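Local atomic coordinates of sugar kinase (Agrobacterium tumefaciens, PDB entry 2RBC), a protein that probably transfers the gamma-phosphate of ATP to a sugar, as a putative ribokinase of the pfkB family of carbohydrate kinases. Residues 184-189 / 280-285; 196-201 / 215-220; 225-230 / 239-244; 295-300 / 327-332. All blocks are in the same frame, centred on the assembly; numbering follows the deposited sequence. Where two conformers were deposited one is given.

Overall arrangement
The four contacts illustrate how chemistry follows exposure and place in an alpha/beta fold. The centre of contact 1 lies about 8 Å from that of the chain and the centre of contact 3 about 17 Å; both are buried and purely apolar between their segments, each laying a helix against a strand of the same large sheet. Contact 2, its centre also about 17 Å from the chain's, joins two helices, but its buried leucines give way to a glutamate, an arginine, a water and a sulfate at the margin. Contact 4 is partly buried, with arginine packed on leucine and tryptophan and a second sulfate joining its two sides. Helices 211-218 and 223-233 touch between contacts 2 and 3, helices 274-287 and 292-307 between contacts 1 and 4.

Contact 1: residues 184-189 / 280-285; sequences PAILDG and GTFALA
Ile186 on strand 185-189 and Ala283 on helix 274-287 meet in the core of the ribokinase-type alpha/beta fold, where the helix lies against the large, mostly parallel sheet. The contact is small, with 123 Å² buried over both sides, and it is wholly apolar: no hydrogen bond crosses between 184-189 and 280-285. Ile186 supplies the strand side by itself, and its two branches divide the work. The CG1 branch reaches the helix, where Ile186 CD1 ends 3.7 Å from Ala283 CB. The other branch, the methyl CG2, faces Phe282, with Ile186 CG2 lying 4.4 Å from Phe282 CD2 at the edge of the ring and near its plane, a loose approach rather than a stack on the face. With CG1 anti to the carbonyl carbon (chi1 -56°), CG2 falls beside that carbon, and the two branches diverge toward neighbouring helix residues.

The backbone hydrogen bonds run within the sheet and the helix. The strand pairs on one side with Val161 and Val163 and on the other with Thr205 and His206, while within the helix Leu284 N bonds to Gly280 O. Leu162 and Met286 add apolar cover round Ile186, and the Phe282 ring also meets that of Phe238. Because Ala283 offers just a methyl, the isoleucine can come right up to the helix backbone: Ile186 CD1 lies 3.5 Å from Ala283 CA.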
loop_
_atom_site.group_PDB
_atom_site.type_symbol
_atom_site.label_atom_id
_atom_site.label_comp_id
_atom_site.label_asym_id
_atom_site.label_seq_id
_atom_site.Cartn_x
_atom_site.Cartn_y
_atom_site.Cartn_z
ATOM N N PRO A 184 20.961 15.597 -26.579
ATOM C CA PRO A 184 21.073 15.854 -25.153
ATOM C C PRO A 184 20.893 14.547 -24.397
ATOM O O PRO A 184 19.962 13.794 -24.684
ATOM C CB PRO A 184 19.903 16.800 -24.864
ATOM C CG PRO A 184 19.573 17.424 -26.159
ATOM C CD PRO A 184 19.854 16.354 -27.188
ATOM N N ALA A 185 21.809 14.305 -23.458
ATOM C CA ALA A 185 21.913 13.112 -22.666
ATOM C C ALA A 185 21.912 13.572 -21.213
ATOM O O ALA A 185 22.936 14.004 -20.679
ATOM C CB ALA A 185 23.208 12.341 -23.048
ATOM N N ILE A 186 20.741 13.560 -20.592
ATOM C CA ILE A 186 20.515 14.273 -19.329
ATOM C C ILE A 186 20.462 13.292 -18.168
ATOM O O ILE A 186 19.760 12.278 -18.215
ATOM C CB ILE A 186 19.244 15.164 -19.422
ATOM C CG1 ILE A 186 19.378 16.133 -20.632
ATOM C CG2 ILE A 186 19.056 15.971 -18.150
ATOM C CD1 ILE A 186 18.133 16.520 -21.257
ATOM N N LEU A 187 21.230 13.596 -17.122
ATOM C CA LEU A 187 21.239 12.809 -15.916
ATOM C C LEU A 187 20.496 13.550 -14.831
ATOM O O LEU A 187 20.860 14.657 -14.507
ATOM C CB LEU A 187 22.670 12.519 -15.461
ATOM C CG LEU A 187 22.832 11.772 -14.120
ATOM C CD1 LEU A 187 22.226 10.360 -14.115
ATOM C CD2 LEU A 187 24.308 11.725 -13.680
ATOM N N ASP A 188 19.465 12.901 -14.283
ATOM C CA ASP A 188 18.815 13.282 -13.040
ATOM C C ASP A 188 19.711 12.714 -11.957
ATOM O O ASP A 188 19.738 11.515 -11.727
ATOM C CB ASP A 188 17.410 12.668 -12.990
ATOM C CG ASP A 188 16.754 12.774 -11.617
ATOM O OD1 ASP A 188 17.303 13.453 -10.698
ATOM O OD2 ASP A 188 15.652 12.187 -11.482
ATOM N N GLY A 189 20.514 13.576 -11.359
ATOM C CA GLY A 189 21.511 13.155 -10.401
ATOM C C GLY A 189 20.922 13.311 -9.022
ATOM O O GLY A 189 21.185 14.297 -8.312
ATOM N N GLY A 280 11.881 16.490 -16.347
ATOM C CA GLY A 280 11.175 16.183 -17.573
ATOM C C GLY A 280 10.990 17.447 -18.404
ATOM O O GLY A 280 11.168 17.404 -19.607
ATOM N N THR A 281 10.608 18.559 -17.769
ATOM C CA THR A 281 10.442 19.836 -18.479
ATOM C C THR A 281 11.772 20.262 -19.078
ATOM O O THR A 281 11.850 20.721 -20.223
ATOM C CB THR A 281 9.895 20.939 -17.499
ATOM O OG1 THR A 281 8.614 20.530 -16.974
ATOM C CG2 THR A 281 9.723 22.269 -18.205
ATOM N N PHE A 282 12.837 20.086 -18.302
ATOM C CA PHE A 282 14.151 20.511 -18.705
ATOM C C PHE A 282 14.636 19.692 -19.880
ATOM O O PHE A 282 15.201 20.212 -20.811
ATOM C CB PHE A 282 15.127 20.415 -17.528
ATOM C CG PHE A 282 16.482 20.955 -17.857
ATOM C CD1 PHE A 282 16.732 22.313 -17.762
ATOM C CD2 PHE A 282 17.492 20.108 -18.296
ATOM C CE1 PHE A 282 17.964 22.834 -18.111
ATOM C CE2 PHE A 282 18.747 20.628 -18.634
ATOM C CZ PHE A 282 18.972 21.995 -18.543
ATOM N N ALA A 283 14.419 18.388 -19.816
ATOM C CA ALA A 283 14.750 17.493 -20.890
ATOM C C ALA A 283 14.004 17.816 -22.183
ATOM O O ALA A 283 14.608 17.867 -23.258
ATOM C CB ALA A 283 14.498 16.067 -20.472
ATOM N N LEU A 284 12.706 18.069 -22.080
ATOM C CA LEU A 284 11.967 18.574 -23.210
ATOM C C LEU A 284 12.501 19.922 -23.706
ATOM O O LEU A 284 12.662 20.077 -24.902
ATOM C CB LEU A 284 10.457 18.624 -22.925
ATOM C CG LEU A 284 9.526 19.157 -24.039
ATOM C CD1 LEU A 284 9.595 18.257 -25.252
ATOM C CD2 LEU A 284 8.100 19.276 -23.501
ATOM N N ALA A 285 12.795 20.868 -22.814
ATOM C CA ALA A 285 13.348 22.183 -23.241
ATOM C C ALA A 285 14.660 22.013 -24.050
ATOM O O ALA A 285 14.891 22.695 -25.050
ATOM C CB ALA A 285 13.556 23.100 -22.032
#

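Contact 2: residues 196-201 / 215-220; sequences TLEGLA and TRLTGL. With SO4 (sulfate ion), chain E.
Helices 194-200 and 211-218 come together most closely in their backbones at Leu197 and Leu217, whose CA atoms are 7.8 Å apart. Leu217 has two conformers, and in the one described here a single methyl, CD1, reaches across to the other helix. In this conformer Leu217 CD1 lies 3.6 Å from Glu198 CG, against the aliphatic part of the glutamate, and more loosely 4.5 Å from Leu197 CB. Glu198 passes obliquely over this methyl with its chain extended beyond CG, and its carboxylate continues on to the solvent side. There one water donates to both helices, to Glu198 OE2 at 3.1 Å and to Leu217 O at 2.8 Å. The same carbonyl also accepts from Arg233.

Arg216 serves the outer margin. Its chain bends at chi3 (-53°), and Arg216 NH1 gives a hydrogen bond of 3.2 Å to sulfate O4, with the oxygen at the guanidinium edge. The ion probably comes from the crystallisation liquor and is also bound by Val194 N. Helix 211-218 ends at Thr218, and Gly219 follows with positive phi; Leu220 N closes an ST turn on Thr218 OG1. Helix 194-200 belongs to the beta-alpha-beta connection between the parallel neighbouring strands 185-189 and 206-210 of the Rossmann-like pfkB fold. Leu217 rests on Phe209 and Ala201 on Ile207 of strand 206-210, while Thr215 and Thr218 touch Met226 of helix 223-233.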
loop_
_atom_site.group_PDB
_atom_site.type_symbol
_atom_site.label_atom_id
_atom_site.label_comp_id
_atom_site.label_asym_id
_atom_site.label_seq_id
_atom_site.Cartn_x
_atom_site.Cartn_y
_atom_site.Cartn_z
ATOM N N THR A 196 27.681 5.273 -7.858
ATOM C CA THR A 196 26.672 5.284 -8.920
ATOM C C THR A 196 26.652 6.646 -9.641
ATOM O O THR A 196 26.722 6.713 -10.872
ATOM C CB THR A 196 25.292 4.952 -8.352
ATOM O OG1 THR A 196 25.309 3.592 -7.907
ATOM C CG2 THR A 196 24.186 5.141 -9.387
ATOM N N LEU A 197 26.589 7.717 -8.858
ATOM C CA LEU A 197 26.644 9.090 -9.378
ATOM C C LEU A 197 27.939 9.321 -10.154
ATOM O O LEU A 197 27.910 9.879 -11.241
ATOM C CB LEU A 197 26.498 10.111 -8.233
ATOM C CG LEU A 197 25.105 10.308 -7.636
ATOM C CD1 LEU A 197 25.139 11.104 -6.319
ATOM C CD2 LEU A 197 24.216 10.967 -8.651
ATOM N N GLU A 198 29.066 8.861 -9.612
ATOM C CA GLU A 198 30.370 9.061 -10.258
ATOM C C GLU A 198 30.488 8.243 -11.516
ATOM O O GLU A 198 31.182 8.636 -12.424
ATOM C CB GLU A 198 31.524 8.728 -9.297
ATOM C CG GLU A 198 31.671 9.745 -8.165
ATOM C CD GLU A 198 32.611 9.294 -7.031
ATOM O OE1 GLU A 198 32.881 8.070 -6.854
ATOM O OE2 GLU A 198 33.088 10.206 -6.319
ATOM N N GLY A 199 29.799 7.103 -11.568
ATOM C CA GLY A 199 29.770 6.289 -12.782
ATOM C C GLY A 199 28.937 6.871 -13.917
ATOM O O GLY A 199 29.279 6.748 -15.081
ATOM N N LEU A 200 27.841 7.527 -13.585
ATOM C CA LEU A 200 26.960 8.043 -14.601
ATOM C C LEU A 200 27.327 9.446 -15.097
ATOM O O LEU A 200 27.113 9.779 -16.271
ATOM C CB LEU A 200 25.510 8.016 -14.075
ATOM C CG LEU A 200 24.874 6.623 -13.909
ATOM C CD1 LEU A 200 23.532 6.755 -13.258
ATOM C CD2 LEU A 200 24.764 5.875 -15.261
ATOM N N ALA A 201 27.783 10.302 -14.189
ATOM C CA ALA A 201 28.084 11.702 -14.501
ATOM C C ALA A 201 28.980 11.902 -15.739
ATOM O O ALA A 201 28.690 12.744 -16.601
ATOM C CB ALA A 201 28.696 12.397 -13.216
ATOM N N THR A 215 25.441 17.534 -2.407
ATOM C CA THR A 215 26.058 17.601 -1.078
ATOM C C THR A 215 26.923 16.377 -0.858
ATOM O O THR A 215 28.052 16.478 -0.419
ATOM C CB THR A 215 24.969 17.674 0.016
ATOM O OG1 THR A 215 24.105 18.807 -0.232
ATOM C CG2 THR A 215 25.578 17.770 1.373
ATOM N N ARG A 216 26.375 15.211 -1.171
ATOM C CA ARG A 216 27.114 13.993 -0.967
ATOM C C ARG A 216 28.324 13.908 -1.859
ATOM O O ARG A 216 29.389 13.472 -1.427
ATOM C CB ARG A 216 26.245 12.753 -1.217
ATOM C CG ARG A 216 27.029 11.484 -0.854
ATOM C CD ARG A 216 26.275 10.153 -1.071
ATOM N NE ARG A 216 24.970 10.119 -0.417
ATOM C CZ ARG A 216 24.147 9.068 -0.440
ATOM N NH1 ARG A 216 24.487 7.948 -1.075
ATOM N NH2 ARG A 216 22.975 9.142 0.175
ATOM N N LEU A 217 28.158 14.324 -3.109
ATOM C CA LEU A 217 29.220 14.194 -4.097
ATOM C C LEU A 217 30.398 15.129 -3.818
ATOM O O LEU A 217 31.545 14.752 -4.059
ATOM C CB LEU A 217 28.651 14.399 -5.523
ATOM C CG LEU A 217 29.499 13.976 -6.730
ATOM C CD1 LEU A 217 29.923 12.491 -6.673
ATOM C CD2 LEU A 217 28.719 14.261 -8.009
ATOM N N THR A 218 30.115 16.335 -3.313
ATOM C CA THR A 218 31.126 17.369 -3.106
ATOM C C THR A 218 31.577 17.441 -1.690
ATOM O O THR A 218 32.663 17.942 -1.394
ATOM C CB THR A 218 30.610 18.785 -3.467
ATOM O OG1 THR A 218 29.593 19.203 -2.524
ATOM C CG2 THR A 218 30.093 18.816 -4.902
ATOM N N GLY A 219 30.730 16.956 -0.800
ATOM C CA GLY A 219 30.972 17.087 0.613
ATOM C C GLY A 219 30.909 18.520 1.129
ATOM O O GLY A 219 31.458 18.796 2.202
ATOM N N LEU A 220 30.256 19.422 0.390
ATOM C CA LEU A 220 30.081 20.803 0.835
ATOM C C LEU A 220 28.653 21.041 1.269
ATOM O O LEU A 220 27.763 20.250 1.005
ATOM C CB LEU A 220 30.468 21.796 -0.263
ATOM C CG LEU A 220 31.898 21.652 -0.793
ATOM C CD1 LEU A 220 32.169 22.635 -1.900
ATOM C CD2 LEU A 220 32.920 21.814 0.309
HETATM S S SO4 E . 27.863 6.357 -0.445
HETATM O O1 SO4 E . 28.486 7.202 0.574
HETATM O O2 SO4 E . 28.793 5.321 -0.897
HETATM O O3 SO4 E . 26.640 5.744 0.079
HETATM O O4 SO4 E . 27.538 7.200 -1.582
HETATM O O HOH W 1 32.817 12.302 -4.106
#

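Contact 3: residues 225-230 / 239-244; sequences DMLPVL and IAVTAG
Leu227 and Val241 slide past each other in opposite directions, and the tightest packing between helix 223-233 and strand 238-242 results: Leu227 CD2 lies 3.5 Å from Val241 CG2, closer than two methyls usually sit. The other leucine methyl points to the preceding strand residue that faces the helix, with Leu227 CD1 3.9 Å from Ile239 CG2 and also near the carbonyl oxygen of Ile239. Leu227 thus reaches two residues of the strand, Ile239 and Val241, with its forked end.

The helix packs on the sheet in the manner of an alpha/beta Rossmann-like layer, here the large sheet of the pfkB carbohydrate kinase fold. It runs nearly antiparallel to the strand that follows it, the N-to-C directions of the short segments lying 155° apart and their axes approaching to 9.1 Å.

One turn on from Leu227, Leu230 meets the same two strand residues at about a right angle. Leu230 CB sits 3.9 Å from Ile239 CG2, while Leu230 CD1 extends to 3.8 Å from Val241 CG2. With CG2 of Val241 anti to the carbonyl carbon (chi1 -176° for CG1), that one methyl is placed between both leucines; CG2 of Ile239 is shared in the same way. Ala240, between them, turns its methyl away from the helix. Trp249 from strand 248-251 adds to the cover of Leu227, and Phe209 from strand 206-210 lies against both Leu230 and Ile239.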
loop_
_atom_site.group_PDB
_atom_site.type_symbol
_atom_site.label_atom_id
_atom_site.label_comp_id
_atom_site.label_asym_id
_atom_site.label_seq_id
_atom_site.Cartn_x
_atom_site.Cartn_y
_atom_site.Cartn_z
ATOM N N ASP A 225 28.386 26.950 -3.419
ATOM C CA ASP A 225 29.773 26.487 -3.281
ATOM C C ASP A 225 30.036 25.159 -3.988
ATOM O O ASP A 225 31.185 24.753 -4.153
ATOM C CB ASP A 225 30.118 26.264 -1.822
ATOM C CG ASP A 225 30.196 27.558 -1.032
ATOM O OD1 ASP A 225 30.488 28.639 -1.623
ATOM O OD2 ASP A 225 30.007 27.453 0.189
HETATM N N MSE A 226 28.983 24.472 -4.378
HETATM C CA MSE A 226 29.145 23.172 -5.019
HETATM C C MSE A 226 29.381 23.306 -6.518
HETATM O O MSE A 226 30.036 22.476 -7.112
HETATM C CB MSE A 226 27.927 22.303 -4.759
HETATM C CG MSE A 226 27.684 22.075 -3.290
HETATM SE SE MSE A 226 25.994 21.146 -3.049
HETATM C CE MSE A 226 25.840 21.460 -1.108
ATOM N N LEU A 227 28.866 24.371 -7.117
ATOM C CA LEU A 227 28.971 24.536 -8.551
ATOM C C LEU A 227 30.424 24.706 -9.038
ATOM O O LEU A 227 30.785 24.138 -10.083
ATOM C CB LEU A 227 28.042 25.659 -9.058
ATOM C CG LEU A 227 26.599 25.222 -9.357
ATOM C CD1 LEU A 227 26.642 24.195 -10.455
ATOM C CD2 LEU A 227 25.894 24.639 -8.170
ATOM N N PRO A 228 31.255 25.506 -8.339
ATOM C CA PRO A 228 32.656 25.563 -8.758
ATOM C C PRO A 228 33.374 24.205 -8.843
ATOM O O PRO A 228 34.102 23.964 -9.813
ATOM C CB PRO A 228 33.297 26.514 -7.734
ATOM C CG PRO A 228 32.172 27.379 -7.315
ATOM C CD PRO A 228 30.980 26.491 -7.271
ATOM N N VAL A 229 33.118 23.326 -7.868
ATOM C CA VAL A 229 33.774 22.031 -7.810
ATOM C C VAL A 229 33.188 21.108 -8.880
ATOM O O VAL A 229 33.918 20.403 -9.549
ATOM C CB VAL A 229 33.628 21.343 -6.422
ATOM C CG1 VAL A 229 34.725 20.254 -6.288
ATOM C CG2 VAL A 229 33.763 22.354 -5.307
ATOM N N LEU A 230 31.866 21.129 -9.040
ATOM C CA LEU A 230 31.214 20.239 -9.961
ATOM C C LEU A 230 31.560 20.652 -11.408
ATOM O O LEU A 230 31.774 19.795 -12.251
ATOM C CB LEU A 230 29.687 20.218 -9.728
ATOM C CG LEU A 230 29.186 19.531 -8.456
ATOM C CD1 LEU A 230 27.663 19.738 -8.265
ATOM C CD2 LEU A 230 29.564 18.017 -8.537
ATOM N N ILE A 239 25.953 21.681 -15.851
ATOM C CA ILE A 239 25.693 21.239 -14.484
ATOM C C ILE A 239 24.750 22.197 -13.766
ATOM O O ILE A 239 25.038 23.383 -13.655
ATOM C CB ILE A 239 26.973 21.205 -13.644
ATOM C CG1 ILE A 239 28.082 20.353 -14.311
ATOM C CG2 ILE A 239 26.668 20.746 -12.201
ATOM C CD1 ILE A 239 27.804 18.871 -14.360
ATOM N N ALA A 240 23.639 21.663 -13.268
ATOM C CA ALA A 240 22.723 22.413 -12.432
ATOM C C ALA A 240 22.547 21.724 -11.072
ATOM O O ALA A 240 22.619 20.506 -10.975
ATOM C CB ALA A 240 21.324 22.571 -13.156
ATOM N N VAL A 241 22.342 22.513 -10.030
ATOM C CA VAL A 241 21.911 21.969 -8.750
ATOM C C VAL A 241 20.628 22.685 -8.377
ATOM O O VAL A 241 20.608 23.933 -8.326
ATOM C CB VAL A 241 22.964 22.130 -7.639
ATOM C CG1 VAL A 241 22.468 21.434 -6.342
ATOM C CG2 VAL A 241 24.340 21.544 -8.065
ATOM N N THR A 242 19.557 21.914 -8.153
ATOM C CA THR A 242 18.265 22.502 -7.722
ATOM C C THR A 242 18.207 22.545 -6.205
ATOM O O THR A 242 18.790 21.683 -5.533
ATOM C CB THR A 242 17.071 21.733 -8.261
ATOM O OG1 THR A 242 17.133 20.381 -7.775
ATOM C CG2 THR A 242 17.077 21.750 -9.790
ATOM N N ALA A 243 17.525 23.568 -5.674
ATOM C CA ALA A 243 17.407 23.792 -4.227
ATOM C C ALA A 243 15.957 24.093 -3.826
ATOM O O ALA A 243 15.705 24.836 -2.885
ATOM C CB ALA A 243 18.377 24.926 -3.763
ATOM N N GLY A 244 14.999 23.503 -4.548
ATOM C CA GLY A 244 13.572 23.757 -4.329
ATOM C C GLY A 244 13.191 25.219 -4.329
ATOM O O GLY A 244 13.496 25.965 -5.255
#

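Contact 4: residues 295-300 / 327-332; sequences AVRLSS and RQWLER. With SO4 (sulfate ion), chain B.
Arg297 lays its guanidinium against the end of Leu330, whose CD2 sits over the centre of one face at 3.7 Å from Arg297 CZ. The arginine chain is extended from CG to NE and reaches out from helix 292-307; lower down, Arg297 CG touches Trp329 CZ3 at 4.1 Å. The guanidinium and indole planes stand 72° apart, so the two flat groups do not stack.

Beyond the methyl lies a sulfate, probably from the crystallisation liquor, which draws together polar groups from both segments. Arg297 NH2 donates to sulfate O2 at 2.9 Å. From the other segment Arg332 NH1 donates to sulfate O3 at 3.2 Å and more distantly to sulfate O4, while Arg332 NH2 reaches sulfate O4 at 3.2 Å. The same O4 lies above one face of the indole, toward its rim, 3.5 Å from Trp329 CZ2. Gln261 adds a further hydrogen bond to the ion from strand 258-261, and its OE1 accepts from Arg297 NE.

Arg332 is itself steadied by its own segment. It folds back over the Trp329 ring, and Arg332 NH2 also donates to Trp329 O (2.9 Å, N-H...O angle 163°). Trp329 O lies in the guanidinium plane of Arg332, whereas Arg332 NH2 stands above the carbonyl plane of Trp329; Arg332 N reaches that oxygen from the opposite face. The negative charge of the sulfate would offset the positive charges of Arg297 and Arg332, whose NH2 atoms stay 7.0 Å apart. The arrangement is a surface anion site between the C-terminal end of helix 319-330 and helix 292-307, at the periphery of the ribokinase-type fold.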
loop_
_atom_site.group_PDB
_atom_site.type_symbol
_atom_site.label_atom_id
_atom_site.label_comp_id
_atom_site.label_asym_id
_atom_site.label_seq_id
_atom_site.Cartn_x
_atom_site.Cartn_y
_atom_site.Cartn_z
ATOM N N ALA A 295 15.040 27.604 -20.086
ATOM C CA ALA A 295 14.755 26.216 -19.719
ATOM C C ALA A 295 14.700 26.028 -18.205
ATOM O O ALA A 295 13.854 25.319 -17.696
ATOM C CB ALA A 295 15.779 25.316 -20.325
ATOM N N VAL A 296 15.603 26.667 -17.479
ATOM C CA VAL A 296 15.583 26.587 -16.040
ATOM C C VAL A 296 14.318 27.259 -15.511
ATOM O O VAL A 296 13.704 26.762 -14.596
ATOM C CB VAL A 296 16.824 27.193 -15.428
ATOM C CG1 VAL A 296 16.655 27.320 -13.911
ATOM C CG2 VAL A 296 18.070 26.363 -15.762
ATOM N N ARG A 297 13.966 28.419 -16.053
ATOM C CA ARG A 297 12.720 29.094 -15.666
ATOM C C ARG A 297 11.468 28.264 -15.879
ATOM O O ARG A 297 10.650 28.138 -14.964
ATOM C CB ARG A 297 12.538 30.405 -16.429
ATOM C CG ARG A 297 13.338 31.517 -15.885
ATOM C CD ARG A 297 13.413 32.645 -16.842
ATOM N NE ARG A 297 14.062 33.773 -16.215
ATOM C CZ ARG A 297 14.072 34.996 -16.724
ATOM N NH1 ARG A 297 13.498 35.260 -17.886
ATOM N NH2 ARG A 297 14.643 35.964 -16.050
ATOM N N LEU A 298 11.300 27.728 -17.084
ATOM C CA LEU A 298 10.136 26.928 -17.405
ATOM C C LEU A 298 10.020 25.710 -16.481
ATOM O O LEU A 298 8.927 25.415 -15.998
ATOM C CB LEU A 298 10.188 26.462 -18.869
ATOM C CG LEU A 298 8.953 25.783 -19.459
ATOM C CD1 LEU A 298 7.774 26.739 -19.695
ATOM C CD2 LEU A 298 9.349 25.000 -20.730
ATOM N N SER A 299 11.145 25.020 -16.255
ATOM C CA SER A 299 11.184 23.849 -15.394
ATOM C C SER A 299 10.848 24.200 -13.952
ATOM O O SER A 299 10.129 23.442 -13.270
ATOM C CB SER A 299 12.565 23.218 -15.457
ATOM O OG SER A 299 12.926 22.935 -16.784
ATOM N N SER A 300 11.363 25.346 -13.499
ATOM C CA SER A 300 11.083 25.853 -12.173
ATOM C C SER A 300 9.611 26.155 -11.964
ATOM O O SER A 300 9.029 25.765 -10.944
ATOM C CB SER A 300 11.880 27.136 -11.885
ATOM O OG SER A 300 13.261 26.832 -11.817
ATOM N N ARG A 327 4.770 33.910 -17.378
ATOM C CA ARG A 327 4.557 35.266 -17.856
ATOM C C ARG A 327 4.189 36.226 -16.734
ATOM O O ARG A 327 4.754 37.302 -16.621
ATOM C CB ARG A 327 3.478 35.229 -18.934
ATOM C CG ARG A 327 3.223 36.526 -19.596
ATOM C CD ARG A 327 1.928 36.528 -20.461
ATOM N NE ARG A 327 0.636 36.621 -19.738
ATOM C CZ ARG A 327 0.216 37.663 -19.008
ATOM N NH1 ARG A 327 0.977 38.738 -18.845
ATOM N NH2 ARG A 327 -0.989 37.622 -18.424
ATOM N N GLN A 328 3.209 35.836 -15.919
ATOM C CA GLN A 328 2.767 36.653 -14.793
ATOM C C GLN A 328 3.872 36.822 -13.740
ATOM O O GLN A 328 4.072 37.913 -13.220
ATOM C CB GLN A 328 1.529 36.041 -14.152
ATOM C CG GLN A 328 0.357 35.914 -15.093
ATOM C CD GLN A 328 -1.000 35.951 -14.399
ATOM O OE1 GLN A 328 -1.143 36.427 -13.265
ATOM N NE2 GLN A 328 -2.012 35.480 -15.103
ATOM N N TRP A 329 4.596 35.750 -13.470
ATOM C CA TRP A 329 5.701 35.746 -12.496
ATOM C C TRP A 329 6.842 36.637 -12.922
ATOM O O TRP A 329 7.314 37.452 -12.130
ATOM C CB TRP A 329 6.181 34.314 -12.303
ATOM C CG TRP A 329 7.437 34.177 -11.549
ATOM C CD1 TRP A 329 7.695 34.601 -10.282
ATOM C CD2 TRP A 329 8.619 33.512 -12.001
ATOM N NE1 TRP A 329 8.991 34.264 -9.923
ATOM C CE2 TRP A 329 9.575 33.598 -10.960
ATOM C CE3 TRP A 329 8.958 32.856 -13.186
ATOM C CZ2 TRP A 329 10.854 33.041 -11.069
ATOM C CZ3 TRP A 329 10.219 32.286 -13.293
ATOM C CH2 TRP A 329 11.154 32.374 -12.225
ATOM N N LEU A 330 7.219 36.546 -14.189
ATOM C CA LEU A 330 8.247 37.407 -14.746
ATOM C C LEU A 330 7.843 38.872 -14.746
ATOM O O LEU A 330 8.698 39.724 -14.898
ATOM C CB LEU A 330 8.670 36.948 -16.146
ATOM C CG LEU A 330 9.379 35.581 -16.153
ATOM C CD1 LEU A 330 9.671 35.094 -17.558
ATOM C CD2 LEU A 330 10.658 35.561 -15.307
ATOM N N GLU A 331 6.551 39.170 -14.573
ATOM C CA GLU A 331 6.088 40.556 -14.370
ATOM C C GLU A 331 5.705 40.906 -12.933
ATOM O O GLU A 331 5.067 41.921 -12.714
ATOM C CB GLU A 331 4.865 40.804 -15.234
ATOM C CG GLU A 331 5.138 40.658 -16.705
ATOM C CD GLU A 331 3.856 40.686 -17.556
ATOM O OE1 GLU A 331 2.742 40.926 -16.982
ATOM O OE2 GLU A 331 3.987 40.459 -18.806
ATOM N N ARG A 332 6.085 40.088 -11.956
ATOM C CA ARG A 332 5.750 40.342 -10.541
ATOM C C ARG A 332 6.401 41.623 -10.036
ATOM O O ARG A 332 7.401 42.081 -10.609
ATOM C CB ARG A 332 6.221 39.188 -9.645
ATOM C CG ARG A 332 7.755 39.134 -9.424
ATOM C CD ARG A 332 8.162 37.809 -8.823
ATOM N NE ARG A 332 9.612 37.619 -8.722
ATOM C CZ ARG A 332 10.432 37.312 -9.739
ATOM N NH1 ARG A 332 11.731 37.152 -9.509
ATOM N NH2 ARG A 332 9.989 37.174 -10.988
HETATM S S SO4 B . 13.877 36.348 -12.403
HETATM O O1 SO4 B . 13.881 37.703 -12.946
HETATM O O2 SO4 B . 14.703 35.481 -13.229
HETATM O O3 SO4 B . 14.447 36.322 -11.052
HETATM O O4 SO4 B . 12.492 35.882 -12.419
#